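Local coordinates for protein lectin 2 (Agrocybe aegerita, PDB 4TQJ) that recognises glycans that end in a non-reducing terminal N-acetylglucosamine, working as a sugar-binding lectin built as a beta-propeller, at residues Lys359-Ser364 with Lys376-Asp381; Lys337-Val342 with Glu392-Trp397; Gly250-Leu255 with Val265-Asn270; Asp227-Val232 with Ile244-Ala249. The protein carries 1 engineered substitution. One frame throughout, in Å; residues are numbered along the deposited sequence.

Interaction 1: residues Lys359-Ser364 with Lys376-Asp381; sequences KETLVS and KALTND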
loop_
_atom_site.group_PDB
_atom_site.type_symbol
_atom_site.label_atom_id
_atom_site.label_comp_id
_atom_site.label_asym_id
_atom_site.label_seq_id
_atom_site.Cartn_x
_atom_site.Cartn_y
_atom_site.Cartn_z
ATOM N N LYS A 359 -6.754 -15.895 -22.832
ATOM C CA LYS A 359 -6.413 -16.949 -21.879
ATOM C C LYS A 359 -5.336 -16.505 -20.888
ATOM O O LYS A 359 -5.026 -17.222 -19.931
ATOM C CB LYS A 359 -5.912 -18.186 -22.631
ATOM C CG LYS A 359 -6.683 -18.497 -23.912
ATOM C CD LYS A 359 -8.193 -18.615 -23.673
ATOM C CE LYS A 359 -8.600 -20.011 -23.246
ATOM N NZ LYS A 359 -8.183 -21.050 -24.245
ATOM N N GLU A 360 -4.760 -15.330 -21.129
ATOM C CA GLU A 360 -3.686 -14.808 -20.299
ATOM C C GLU A 360 -3.849 -13.318 -20.012
ATOM O O GLU A 360 -4.380 -12.569 -20.832
ATOM C CB GLU A 360 -2.337 -15.004 -20.993
ATOM C CG GLU A 360 -1.750 -16.385 -20.902
ATOM C CD GLU A 360 -0.333 -16.416 -21.429
ATOM O OE1 GLU A 360 -0.154 -16.208 -22.647
ATOM O OE2 GLU A 360 0.605 -16.628 -20.628
ATOM N N THR A 361 -3.366 -12.898 -18.850
ATOM C CA THR A 361 -3.200 -11.485 -18.537
ATOM C C THR A 361 -1.744 -11.095 -18.783
ATOM O O THR A 361 -0.836 -11.621 -18.139
ATOM C CB THR A 361 -3.566 -11.198 -17.079
ATOM O OG1 THR A 361 -4.991 -11.282 -16.923
ATOM C CG2 THR A 361 -3.082 -9.806 -16.666
ATOM N N LEU A 362 -1.527 -10.190 -19.733
ATOM C CA LEU A 362 -0.186 -9.799 -20.142
ATOM C C LEU A 362 0.141 -8.381 -19.711
ATOM O O LEU A 362 -0.748 -7.557 -19.492
ATOM C CB LEU A 362 -0.044 -9.890 -21.658
ATOM C CG LEU A 362 -0.406 -11.227 -22.300
ATOM C CD1 LEU A 362 -0.124 -11.154 -23.798
ATOM C CD2 LEU A 362 0.385 -12.336 -21.660
ATOM N N VAL A 363 1.426 -8.090 -19.609
ATOM C CA VAL A 363 1.831 -6.788 -19.136
ATOM C C VAL A 363 3.095 -6.387 -19.873
ATOM O O VAL A 363 3.914 -7.230 -20.226
ATOM C CB VAL A 363 2.043 -6.813 -17.590
ATOM C CG1 VAL A 363 3.213 -7.698 -17.228
ATOM C CG2 VAL A 363 2.255 -5.416 -17.029
ATOM N N SER A 364 3.237 -5.095 -20.131
ATOM C CA SER A 364 4.506 -4.565 -20.580
ATOM C C SER A 364 4.827 -3.336 -19.747
ATOM O O SER A 364 3.976 -2.468 -19.574
ATOM C CB SER A 364 4.450 -4.216 -22.070
ATOM O OG SER A 364 5.550 -3.412 -22.434
ATOM N N LYS A 376 5.049 -9.695 -21.070
ATOM C CA LYS A 376 5.261 -10.802 -20.157
ATOM C C LYS A 376 3.939 -11.374 -19.698
ATOM O O LYS A 376 2.980 -10.643 -19.491
ATOM C CB LYS A 376 6.077 -10.341 -18.943
ATOM C CG LYS A 376 7.568 -10.267 -19.205
ATOM C CD LYS A 376 8.351 -10.091 -17.908
ATOM C CE LYS A 376 8.160 -8.694 -17.348
ATOM N NZ LYS A 376 8.492 -7.671 -18.399
ATOM N N ALA A 377 3.887 -12.690 -19.546
ATOM C CA ALA A 377 2.707 -13.330 -18.981
ATOM C C ALA A 377 2.736 -13.154 -17.476
ATOM O O ALA A 377 3.614 -13.684 -16.802
ATOM C CB ALA A 377 2.685 -14.813 -19.339
ATOM N N LEU A 378 1.780 -12.402 -16.946
ATOM C CA LEU A 378 1.711 -12.134 -15.519
ATOM C C LEU A 378 0.868 -13.182 -14.791
ATOM O O LEU A 378 1.232 -13.614 -13.697
ATOM C CB LEU A 378 1.170 -10.716 -15.276
ATOM C CG LEU A 378 0.695 -10.239 -13.901
ATOM C CD1 LEU A 378 1.834 -10.125 -12.895
ATOM C CD2 LEU A 378 0.017 -8.885 -14.065
ATOM N N THR A 379 -0.251 -13.585 -15.393
ATOM C CA THR A 379 -1.118 -14.623 -14.807
ATOM C C THR A 379 -2.230 -15.107 -15.762
ATOM O O THR A 379 -2.640 -14.382 -16.669
ATOM C CB THR A 379 -1.761 -14.151 -13.478
ATOM O OG1 THR A 379 -2.594 -15.189 -12.948
ATOM C CG2 THR A 379 -2.602 -12.905 -13.696
ATOM N N ASN A 380 -2.701 -16.338 -15.566
ATOM C CA ASN A 380 -3.853 -16.844 -16.314
ATOM C C ASN A 380 -5.143 -16.217 -15.818
ATOM O O ASN A 380 -6.139 -16.185 -16.529
ATOM C CB ASN A 380 -3.979 -18.368 -16.200
ATOM C CG ASN A 380 -2.910 -19.110 -16.973
ATOM O OD1 ASN A 380 -2.476 -18.673 -18.040
ATOM N ND2 ASN A 380 -2.478 -20.247 -16.437
ATOM N N ASP A 381 -5.119 -15.723 -14.587
ATOM C CA ASP A 381 -6.315 -15.166 -13.961
ATOM C C ASP A 381 -6.720 -13.825 -14.590
ATOM O O ASP A 381 -5.886 -13.118 -15.160
ATOM C CB ASP A 381 -6.080 -15.002 -12.451
ATOM C CG ASP A 381 -5.603 -16.295 -11.785
ATOM O OD1 ASP A 381 -6.212 -17.365 -12.020
ATOM O OD2 ASP A 381 -4.605 -16.245 -11.034
#
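Each side-chain atom of Thr361 meets Leu378, Thr379 or Asp381. CB lies 3.3 Å from Thr379 O and also touches Thr379 CG2. From there the side chain forks. OG1 donates a hydrogen bond to Asp381 O at 2.7 Å, in the plane of that carbonyl; with OG1 anti to the carbonyl carbon (chi1 -73°), the hydroxyl is turned to the loop that follows strand 376-379. The methyl CG2 takes the other branch and lies beside Leu378 CD2 at 4.1 Å, the two side chains pointing the same way. Leu378 CB, in turn, touches Val363 CG1, and Leu378 packs on Val36 of the second subunit.

The backbone is gripped as well. Thr361 N donates to Thr379 O (2.7 Å), while Thr361 O receives Leu378 N at 3.0 Å and, weakly, Thr379 N at 3.4 Å. Two residues thus face one, a classic beta bulge, after which Val363 and Lys376 resume regular two-way pairing. Just beyond the strand, Asp381 N bonds to Thr379 OG1 in an ST turn. This is the bulged outer hairpin of a four-stranded antiparallel beta-propeller blade, with strand 376-379 as its outermost strand.

Interaction 2: residues Lys337-Val342 with Glu392-Trp397; sequences KHRRFV and ETTVCW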
loop_
_atom_site.group_PDB
_atom_site.type_symbol
_atom_site.label_atom_id
_atom_site.label_comp_id
_atom_site.label_asym_id
_atom_site.label_seq_id
_atom_site.Cartn_x
_atom_site.Cartn_y
_atom_site.Cartn_z
ATOM N N LYS A 337 -14.311 -8.512 -25.808
ATOM C CA LYS A 337 -13.898 -9.633 -24.972
ATOM C C LYS A 337 -12.775 -9.309 -24.017
ATOM O O LYS A 337 -12.651 -9.920 -22.953
ATOM C CB LYS A 337 -13.454 -10.814 -25.834
ATOM C CG LYS A 337 -14.558 -11.482 -26.605
ATOM C CD LYS A 337 -14.068 -12.787 -27.212
ATOM C CE LYS A 337 -15.214 -13.514 -27.892
ATOM N NZ LYS A 337 -15.971 -12.634 -28.842
ATOM N N HIS A 338 -11.923 -8.373 -24.409
ATOM C CA HIS A 338 -10.687 -8.168 -23.672
ATOM C C HIS A 338 -10.667 -6.802 -22.997
ATOM O O HIS A 338 -11.371 -5.873 -23.412
ATOM C CB HIS A 338 -9.474 -8.388 -24.587
ATOM C CG HIS A 338 -9.560 -9.645 -25.399
ATOM N ND1 HIS A 338 -9.450 -9.656 -26.774
ATOM C CD2 HIS A 338 -9.749 -10.934 -25.029
ATOM C CE1 HIS A 338 -9.573 -10.897 -27.214
ATOM N NE2 HIS A 338 -9.758 -11.691 -26.176
ATOM N N ARG A 339 -9.889 -6.699 -21.928
ATOM C CA ARG A 339 -9.817 -5.461 -21.172
ATOM C C ARG A 339 -8.395 -4.943 -21.211
ATOM O O ARG A 339 -7.458 -5.676 -20.921
ATOM C CB ARG A 339 -10.256 -5.695 -19.729
ATOM C CG ARG A 339 -11.754 -5.904 -19.555
ATOM C CD ARG A 339 -12.121 -6.060 -18.079
ATOM N NE ARG A 339 -13.571 -6.139 -17.875
ATOM C CZ ARG A 339 -14.264 -7.274 -17.816
ATOM N NH1 ARG A 339 -13.644 -8.434 -17.938
ATOM N NH2 ARG A 339 -15.580 -7.250 -17.628
ATOM N N ARG A 340 -8.225 -3.678 -21.580
ATOM C CA ARG A 340 -6.897 -3.076 -21.539
ATOM C C ARG A 340 -6.853 -1.829 -20.655
ATOM O O ARG A 340 -7.833 -1.086 -20.568
ATOM C CB ARG A 340 -6.382 -2.791 -22.954
ATOM C CG ARG A 340 -5.950 -4.072 -23.694
ATOM C CD ARG A 340 -5.981 -3.890 -25.204
ATOM N NE ARG A 340 -7.356 -3.891 -25.704
ATOM C CZ ARG A 340 -7.683 -3.743 -26.984
ATOM N NH1 ARG A 340 -6.736 -3.585 -27.890
ATOM N NH2 ARG A 340 -8.954 -3.752 -27.358
ATOM N N PHE A 341 -5.716 -1.635 -19.988
ATOM C CA PHE A 341 -5.534 -0.526 -19.063
ATOM C C PHE A 341 -4.166 0.105 -19.253
ATOM O O PHE A 341 -3.192 -0.563 -19.624
ATOM C CB PHE A 341 -5.658 -0.988 -17.603
ATOM C CG PHE A 341 -6.832 -1.898 -17.335
ATOM C CD1 PHE A 341 -8.001 -1.400 -16.799
ATOM C CD2 PHE A 341 -6.756 -3.261 -17.616
ATOM C CE1 PHE A 341 -9.083 -2.248 -16.536
ATOM C CE2 PHE A 341 -7.832 -4.105 -17.363
ATOM C CZ PHE A 341 -8.992 -3.596 -16.812
ATOM N N VAL A 342 -4.103 1.399 -18.988
ATOM C CA VAL A 342 -2.851 2.137 -19.007
ATOM C C VAL A 342 -2.714 2.806 -17.640
ATOM O O VAL A 342 -3.346 3.832 -17.371
ATOM C CB VAL A 342 -2.823 3.175 -20.139
ATOM C CG1 VAL A 342 -1.453 3.843 -20.216
ATOM C CG2 VAL A 342 -3.211 2.518 -21.490
ATOM N N GLU A 392 -20.237 -8.731 -20.325
ATOM C CA GLU A 392 -21.677 -8.677 -20.089
ATOM C C GLU A 392 -22.068 -8.985 -18.641
ATOM O O GLU A 392 -23.120 -8.542 -18.159
ATOM C CB GLU A 392 -22.413 -9.645 -21.023
ATOM C CG GLU A 392 -22.375 -9.252 -22.474
ATOM C CD GLU A 392 -21.071 -9.631 -23.157
ATOM O OE1 GLU A 392 -20.312 -10.463 -22.608
ATOM O OE2 GLU A 392 -20.804 -9.087 -24.253
ATOM N N THR A 393 -21.214 -9.737 -17.952
ATOM C CA THR A 393 -21.568 -10.332 -16.670
ATOM C C THR A 393 -20.582 -9.990 -15.548
ATOM O O THR A 393 -20.858 -10.235 -14.377
ATOM C CB THR A 393 -21.610 -11.858 -16.814
ATOM O OG1 THR A 393 -20.359 -12.304 -17.348
ATOM C CG2 THR A 393 -22.716 -12.270 -17.778
ATOM N N THR A 394 -19.426 -9.448 -15.906
ATOM C CA THR A 394 -18.401 -9.096 -14.927
ATOM C C THR A 394 -17.965 -7.653 -15.139
ATOM O O THR A 394 -18.167 -7.099 -16.211
ATOM C CB THR A 394 -17.161 -9.992 -15.048
ATOM O OG1 THR A 394 -16.598 -9.866 -16.366
ATOM C CG2 THR A 394 -17.522 -11.460 -14.765
ATOM N N VAL A 395 -17.387 -7.053 -14.101
ATOM C CA VAL A 395 -16.772 -5.737 -14.184
ATOM C C VAL A 395 -15.360 -5.866 -13.634
ATOM O O VAL A 395 -15.150 -6.508 -12.604
ATOM C CB VAL A 395 -17.527 -4.710 -13.316
ATOM C CG1 VAL A 395 -16.936 -3.305 -13.508
ATOM C CG2 VAL A 395 -18.995 -4.729 -13.627
ATOM N N CYS A 396 -14.385 -5.292 -14.326
ATOM C CA CYS A 396 -13.025 -5.230 -13.797
ATOM C C CYS A 396 -12.503 -3.821 -13.837
ATOM O O CYS A 396 -12.702 -3.096 -14.815
ATOM C CB CYS A 396 -12.070 -6.077 -14.626
ATOM S SG CYS A 396 -12.285 -7.799 -14.431
ATOM N N TRP A 397 -11.800 -3.444 -12.782
ATOM C CA TRP A 397 -11.203 -2.133 -12.698
ATOM C C TRP A 397 -9.770 -2.280 -12.194
ATOM O O TRP A 397 -9.442 -3.238 -11.480
ATOM C CB TRP A 397 -11.942 -1.276 -11.670
ATOM C CG TRP A 397 -13.420 -1.023 -11.871
ATOM C CD1 TRP A 397 -14.430 -1.360 -11.007
ATOM C CD2 TRP A 397 -14.044 -0.318 -12.955
ATOM N NE1 TRP A 397 -15.637 -0.924 -11.493
ATOM C CE2 TRP A 397 -15.430 -0.282 -12.686
ATOM C CE3 TRP A 397 -13.567 0.281 -14.128
ATOM C CZ2 TRP A 397 -16.340 0.321 -13.549
ATOM C CZ3 TRP A 397 -14.471 0.877 -14.985
ATOM C CH2 TRP A 397 -15.843 0.891 -14.694
HETATM O O HOH W 1 -15.384 -4.041 -17.001
#
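Arg339 reaches from the innermost strand of one beta-propeller blade to Thr394 and Cys396 on the innermost strand of the next. The two strands run nearly the same way, 18° apart, but at 8.9 Å they are too far apart to pair, so side chains and a water bridge the blades. Arg339 CD packs against Cys396 CB at 3.5 Å, and Cys396 SG rests over one face of the guanidinium, towards its rim. At the far end NH2 donates to Thr394 OG1 (3.1 Å), which is tilted 23° from the guanidinium plane. The chain is extended from CG to NE, which carries the charged group across the gap. Phe341, two residues on, presents its ring edge to Cys396 O.

A second shell fixes these groups. Arg339 NH1 donates to Trp389 O, and Thr394 OG1 is also hydrogen-bonded to Ala390 O, so the loop before strand 395-399 holds both partners. Phe356 of the neighbouring strand touches Arg339, Phe341 and Cys396. Strand 395-399 pairs with strand 20-25, the C-terminal strand completing an N-terminal blade in the ring closure known as velcro. In the gap, one water accepts from Arg339 NE at 2.9 Å and from Cys396 N at 3.1 Å.

Interaction 3: residues Gly250-Leu255 with Val265-Asn270; sequences GCWVAL and VKLVIN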
loop_
_atom_site.group_PDB
_atom_site.type_symbol
_atom_site.label_atom_id
_atom_site.label_comp_id
_atom_site.label_asym_id
_atom_site.label_seq_id
_atom_site.Cartn_x
_atom_site.Cartn_y
_atom_site.Cartn_z
ATOM N N GLY A 250 -7.339 14.331 -36.175
ATOM C CA GLY A 250 -6.354 13.990 -35.149
ATOM C C GLY A 250 -6.804 14.403 -33.753
ATOM O O GLY A 250 -7.998 14.430 -33.494
ATOM N N CYS A 251 -5.859 14.723 -32.865
ATOM C CA CYS A 251 -6.187 15.170 -31.508
ATOM C C CYS A 251 -6.198 16.686 -31.378
ATOM O O CYS A 251 -5.221 17.367 -31.721
ATOM C CB CYS A 251 -5.201 14.603 -30.482
ATOM S SG CYS A 251 -5.077 12.823 -30.483
ATOM N N TRP A 252 -7.315 17.189 -30.867
ATOM C CA TRP A 252 -7.534 18.607 -30.640
ATOM C C TRP A 252 -7.496 18.892 -29.140
ATOM O O TRP A 252 -8.103 18.152 -28.365
ATOM C CB TRP A 252 -8.923 18.969 -31.149
ATOM C CG TRP A 252 -9.022 18.930 -32.638
ATOM C CD1 TRP A 252 -9.369 17.859 -33.420
ATOM C CD2 TRP A 252 -8.781 20.022 -33.529
ATOM N NE1 TRP A 252 -9.344 18.223 -34.751
ATOM C CE2 TRP A 252 -8.993 19.547 -34.842
ATOM C CE3 TRP A 252 -8.410 21.359 -33.342
ATOM C CZ2 TRP A 252 -8.840 20.364 -35.969
ATOM C CZ3 TRP A 252 -8.245 22.170 -34.466
ATOM C CH2 TRP A 252 -8.472 21.670 -35.760
ATOM N N VAL A 253 -6.792 19.944 -28.723
ATOM C CA VAL A 253 -6.873 20.358 -27.329
ATOM C C VAL A 253 -7.170 21.839 -27.113
ATOM O O VAL A 253 -6.882 22.688 -27.968
ATOM C CB VAL A 253 -5.647 19.907 -26.451
ATOM C CG1 VAL A 253 -4.838 18.801 -27.104
ATOM C CG2 VAL A 253 -4.789 21.090 -26.071
ATOM N N ALA A 254 -7.780 22.118 -25.968
ATOM C CA ALA A 254 -7.958 23.473 -25.491
ATOM C C ALA A 254 -7.409 23.514 -24.067
ATOM O O ALA A 254 -7.853 22.750 -23.192
ATOM C CB ALA A 254 -9.416 23.848 -25.507
ATOM N N LEU A 255 -6.456 24.408 -23.833
ATOM C CA LEU A 255 -5.762 24.448 -22.560
ATOM C C LEU A 255 -6.446 25.364 -21.532
ATOM O O LEU A 255 -6.921 26.461 -21.855
ATOM C CB LEU A 255 -4.301 24.843 -22.761
ATOM C CG LEU A 255 -3.420 23.967 -23.663
ATOM C CD1 LEU A 255 -2.091 24.671 -23.881
ATOM C CD2 LEU A 255 -3.202 22.565 -23.073
ATOM N N VAL A 265 -9.005 26.058 -29.592
ATOM C CA VAL A 265 -8.925 24.622 -29.811
ATOM C C VAL A 265 -8.000 24.312 -30.978
ATOM O O VAL A 265 -8.298 24.661 -32.125
ATOM C CB VAL A 265 -10.315 24.059 -30.092
ATOM C CG1 VAL A 265 -10.245 22.574 -30.417
ATOM C CG2 VAL A 265 -11.228 24.334 -28.898
ATOM N N LYS A 266 -6.880 23.658 -30.683
ATOM C CA LYS A 266 -5.826 23.441 -31.673
ATOM C C LYS A 266 -5.543 21.964 -31.927
ATOM O O LYS A 266 -5.669 21.142 -31.030
ATOM C CB LYS A 266 -4.531 24.128 -31.226
ATOM C CG LYS A 266 -4.672 25.611 -30.917
ATOM C CD LYS A 266 -3.315 26.239 -30.574
ATOM C CE LYS A 266 -3.482 27.498 -29.741
ATOM N NZ LYS A 266 -2.574 28.606 -30.175
ATOM N N LEU A 267 -5.153 21.640 -33.156
ATOM C CA LEU A 267 -4.762 20.282 -33.515
ATOM C C LEU A 267 -3.309 20.060 -33.111
ATOM O O LEU A 267 -2.409 20.676 -33.684
ATOM C CB LEU A 267 -4.892 20.054 -35.025
ATOM C CG LEU A 267 -4.547 18.611 -35.433
ATOM C CD1 LEU A 267 -5.751 17.738 -35.192
ATOM C CD2 LEU A 267 -4.089 18.476 -36.889
ATOM N N VAL A 268 -3.077 19.186 -32.135
ATOM C CA VAL A 268 -1.730 18.987 -31.602
ATOM C C VAL A 268 -1.047 17.724 -32.112
ATOM O O VAL A 268 0.170 17.601 -32.019
ATOM C CB VAL A 268 -1.747 18.906 -30.069
ATOM C CG1 VAL A 268 -2.268 20.223 -29.458
ATOM C CG2 VAL A 268 -2.581 17.725 -29.626
ATOM N N ILE A 269 -1.837 16.765 -32.594
ATOM C CA ILE A 269 -1.313 15.500 -33.092
ATOM C C ILE A 269 -2.160 15.114 -34.303
ATOM O O ILE A 269 -3.396 15.071 -34.212
ATOM C CB ILE A 269 -1.458 14.368 -32.063
ATOM C CG1 ILE A 269 -0.748 14.694 -30.751
ATOM C CG2 ILE A 269 -0.937 13.042 -32.629
ATOM C CD1 ILE A 269 -1.202 13.787 -29.627
ATOM N N ASN A 270 -1.512 14.821 -35.427
ATOM C CA ASN A 270 -2.257 14.401 -36.613
ATOM C C ASN A 270 -2.445 12.881 -36.693
ATOM O O ASN A 270 -2.200 12.252 -37.728
ATOM C CB ASN A 270 -1.658 14.986 -37.901
ATOM C CG ASN A 270 -0.368 14.305 -38.321
ATOM O OD1 ASN A 270 0.265 13.591 -37.538
ATOM N ND2 ASN A 270 0.034 14.525 -39.576
#
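Leu267 lies across one face of the Trp252 indole. Its CD1 stands 3.8 Å from the centroid of the five-membered ring and only 18° off the ring normal, a CH-pi contact; having CG anti to the backbone N (chi1 -177°) turns the branch back over the ring. The six-membered ring runs close to the backbone of residues 265-267, with CE3 near Lys266 C and Leu267 N, and Val265 O near the ring plane at its edge, 3.4 Å from Trp252 CZ3. Val265 CG1 packs against CE3, and its other methyl, CG2, touches Ala254 CB.

On the other side of the sheet the contacts are mainly between small apolar side chains. Val253 and Val268 cross at about a right angle, CG1 to CG2 at 3.6 Å, and Cys251 CB faces Ile269 CB at 4.1 Å. Phe317 covers both Val268 and Ile269, and Val253 and Cys251 rest on strand 242-246. Between these two layers, Cys251 N bonds to Ile269 O and Val268 N to Cys251 O, both at 2.8 Å, so Val268 and Ile269 together face Cys251, a classic beta bulge. Val253 and Lys266 then bond in both directions. Strand 266-269 thereby forms the outer edge of the propeller blade that begins with strand 230-233.

Interaction 4: residues Asp227-Val232 with Ile244-Ala249; sequences DHPRFV and IGCGKA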
loop_
_atom_site.group_PDB
_atom_site.type_symbol
_atom_site.label_atom_id
_atom_site.label_comp_id
_atom_site.label_asym_id
_atom_site.label_seq_id
_atom_site.Cartn_x
_atom_site.Cartn_y
_atom_site.Cartn_z
ATOM N N ASP A 227 -17.294 7.753 -31.843
ATOM C CA ASP A 227 -16.219 7.827 -32.781
ATOM C C ASP A 227 -15.120 8.792 -32.369
ATOM O O ASP A 227 -14.000 8.693 -32.864
ATOM C CB ASP A 227 -16.871 8.272 -34.086
ATOM C CG ASP A 227 -18.159 7.504 -34.368
ATOM O OD1 ASP A 227 -19.156 8.105 -34.810
ATOM O OD2 ASP A 227 -18.170 6.281 -34.139
ATOM N N HIS A 228 -15.454 9.709 -31.462
ATOM C CA HIS A 228 -14.563 10.802 -31.081
ATOM C C HIS A 228 -14.468 10.940 -29.575
ATOM O O HIS A 228 -15.125 11.808 -28.982
ATOM C CB HIS A 228 -15.049 12.122 -31.670
ATOM C CG HIS A 228 -15.305 12.060 -33.143
ATOM N ND1 HIS A 228 -16.560 12.232 -33.687
ATOM C CD2 HIS A 228 -14.476 11.823 -34.185
ATOM C CE1 HIS A 228 -16.491 12.117 -35.000
ATOM N NE2 HIS A 228 -15.234 11.864 -35.330
ATOM N N PRO A 229 -13.650 10.085 -28.948
ATOM C CA PRO A 229 -13.448 10.111 -27.495
ATOM C C PRO A 229 -12.919 11.460 -27.002
ATOM O O PRO A 229 -12.091 12.070 -27.672
ATOM C CB PRO A 229 -12.409 9.002 -27.259
ATOM C CG PRO A 229 -11.804 8.723 -28.608
ATOM C CD PRO A 229 -12.888 9.000 -29.595
ATOM N N ARG A 230 -13.419 11.916 -25.858
ATOM C CA ARG A 230 -12.942 13.149 -25.238
ATOM C C ARG A 230 -12.543 12.899 -23.794
ATOM O O ARG A 230 -13.165 12.093 -23.095
ATOM C CB ARG A 230 -14.001 14.246 -25.304
ATOM C CG ARG A 230 -14.065 14.942 -26.671
ATOM C CD ARG A 230 -15.512 15.266 -27.036
ATOM N NE ARG A 230 -16.223 14.069 -27.494
ATOM C CZ ARG A 230 -17.549 13.961 -27.574
ATOM N NH1 ARG A 230 -18.332 14.981 -27.217
ATOM N NH2 ARG A 230 -18.094 12.828 -28.002
ATOM N N PHE A 231 -11.530 13.630 -23.350
ATOM C CA PHE A 231 -10.946 13.425 -22.034
ATOM C C PHE A 231 -10.678 14.737 -21.320
ATOM O O PHE A 231 -10.465 15.778 -21.950
ATOM C CB PHE A 231 -9.606 12.699 -22.168
ATOM C CG PHE A 231 -9.645 11.497 -23.053
ATOM C CD1 PHE A 231 -9.898 10.239 -22.523
ATOM C CD2 PHE A 231 -9.422 11.616 -24.412
ATOM C CE1 PHE A 231 -9.925 9.115 -23.333
ATOM C CE2 PHE A 231 -9.451 10.495 -25.242
ATOM C CZ PHE A 231 -9.696 9.236 -24.695
ATOM N N VAL A 232 -10.647 14.680 -19.996
ATOM C CA VAL A 232 -10.131 15.798 -19.214
ATOM C C VAL A 232 -8.895 15.334 -18.463
ATOM O O VAL A 232 -8.883 14.251 -17.893
ATOM C CB VAL A 232 -11.183 16.372 -18.250
ATOM C CG1 VAL A 232 -12.256 17.099 -19.045
ATOM C CG2 VAL A 232 -11.797 15.260 -17.423
ATOM N N ILE A 244 -8.936 17.382 -24.105
ATOM C CA ILE A 244 -8.384 16.796 -25.312
ATOM C C ILE A 244 -9.357 15.776 -25.869
ATOM O O ILE A 244 -10.083 15.131 -25.124
ATOM C CB ILE A 244 -6.981 16.172 -25.060
ATOM C CG1 ILE A 244 -6.407 15.553 -26.338
ATOM C CG2 ILE A 244 -7.038 15.149 -23.921
ATOM C CD1 ILE A 244 -4.898 15.267 -26.272
ATOM N N GLY A 245 -9.401 15.662 -27.191
ATOM C CA GLY A 245 -10.331 14.761 -27.835
ATOM C C GLY A 245 -9.738 14.252 -29.129
ATOM O O GLY A 245 -9.017 14.974 -29.813
ATOM N N CYS A 246 -10.033 13.002 -29.453
ATOM C CA CYS A 246 -9.585 12.408 -30.703
ATOM C C CYS A 246 -10.700 12.545 -31.732
ATOM O O CYS A 246 -11.737 11.895 -31.616
ATOM C CB CYS A 246 -9.258 10.929 -30.495
ATOM S SG CYS A 246 -8.107 10.643 -29.134
ATOM N N GLY A 247 -10.476 13.398 -32.726
ATOM C CA GLY A 247 -11.501 13.738 -33.689
ATOM C C GLY A 247 -11.286 13.111 -35.051
ATOM O O GLY A 247 -10.957 11.936 -35.147
ATOM N N LYS A 248 -11.500 13.896 -36.104
ATOM C CA LYS A 248 -11.354 13.396 -37.469
ATOM C C LYS A 248 -9.907 13.514 -37.896
ATOM O O LYS A 248 -9.254 12.508 -38.215
ATOM C CB LYS A 248 -12.240 14.217 -38.423
ATOM C CG LYS A 248 -12.248 13.753 -39.879
ATOM C CD LYS A 248 -13.020 14.745 -40.758
ATOM C CE LYS A 248 -13.422 14.145 -42.100
ATOM N NZ LYS A 248 -12.266 13.718 -42.925
ATOM N N ALA A 249 -9.405 14.749 -37.893
ATOM C CA ALA A 249 -8.062 15.039 -38.401
ATOM C C ALA A 249 -6.969 14.609 -37.426
ATOM O O ALA A 249 -5.811 14.497 -37.814
ATOM C CB ALA A 249 -7.910 16.526 -38.759
HETATM O O HOH W 2 -11.591 9.479 -33.213
#
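Cys246 packs against both Pro229 and Phe231, and the close packing centres on it. Its CB lies 3.9 Å from Pro229 CG, while SG, anti to the carbonyl carbon (chi1 -53°), reaches the edge of the Phe231 ring, 4.1 Å from CE2. Sitting 83° off the ring normal, the sulfur makes an in-plane sulfur-aromatic contact rather than one over the face. On the same side of the sheet, Phe231 CB touches Ile244 CG2. Three backbone bonds lock this end: Cys246 N to Pro229 O, Phe231 N to Ile244 O at 2.7 Å, and Ile244 N back to Phe231 O. Arg230 and Gly245 form the non-hydrogen-bonded pair, and Arg230 CG lies against the bare Gly245 CA at 3.9 Å. Arg230 NE curls back to His228 O at 2.9 Å, and its NH1 bonds to Phe216 O.

These are the first two strands of a propeller blade. Phe231, Ile244, Pro229 and Cys246 pack on strand 285-288 of one adjacent blade, whereas Arg230 and Val232 meet strand 173-177 of another.

Towards Asp227 and Lys248 the backbones part and the contact grows looser. The His228 ring turns its edge to Cys246 O, and its CD2 approaches Gly247 C at 3.5 Å; ND1 is engaged by Lys224 N. A water lies 2.6 Å from Asp227 O and 2.9 Å from Cys246 O, between the two segments where direct pairing has ended. Exposed Lys248 leads away from the strand and forms a salt bridge with Asp275.

Overall arrangement
From the N terminus, interaction 4 comes first, closing the loop of residues 234-241 that joins the two inner strands of one blade. Interaction 3 follows in series and closes the outer hairpin of that blade; the pair touch through neighbouring strands 242-246 and 251-254, with centres 9 Å apart. Residues 337-342 then open interaction 2, a longer loop that ends only at residues 392-397. Interaction 1 opens and closes within it, pairing the outer strands of the blade whose inner strand is 339-343. Interaction 2 instead joins that blade to the one completed by strand 395-399. The two groups lie well apart around the propeller: the centres of interactions 1 and 3 are 34 Å apart.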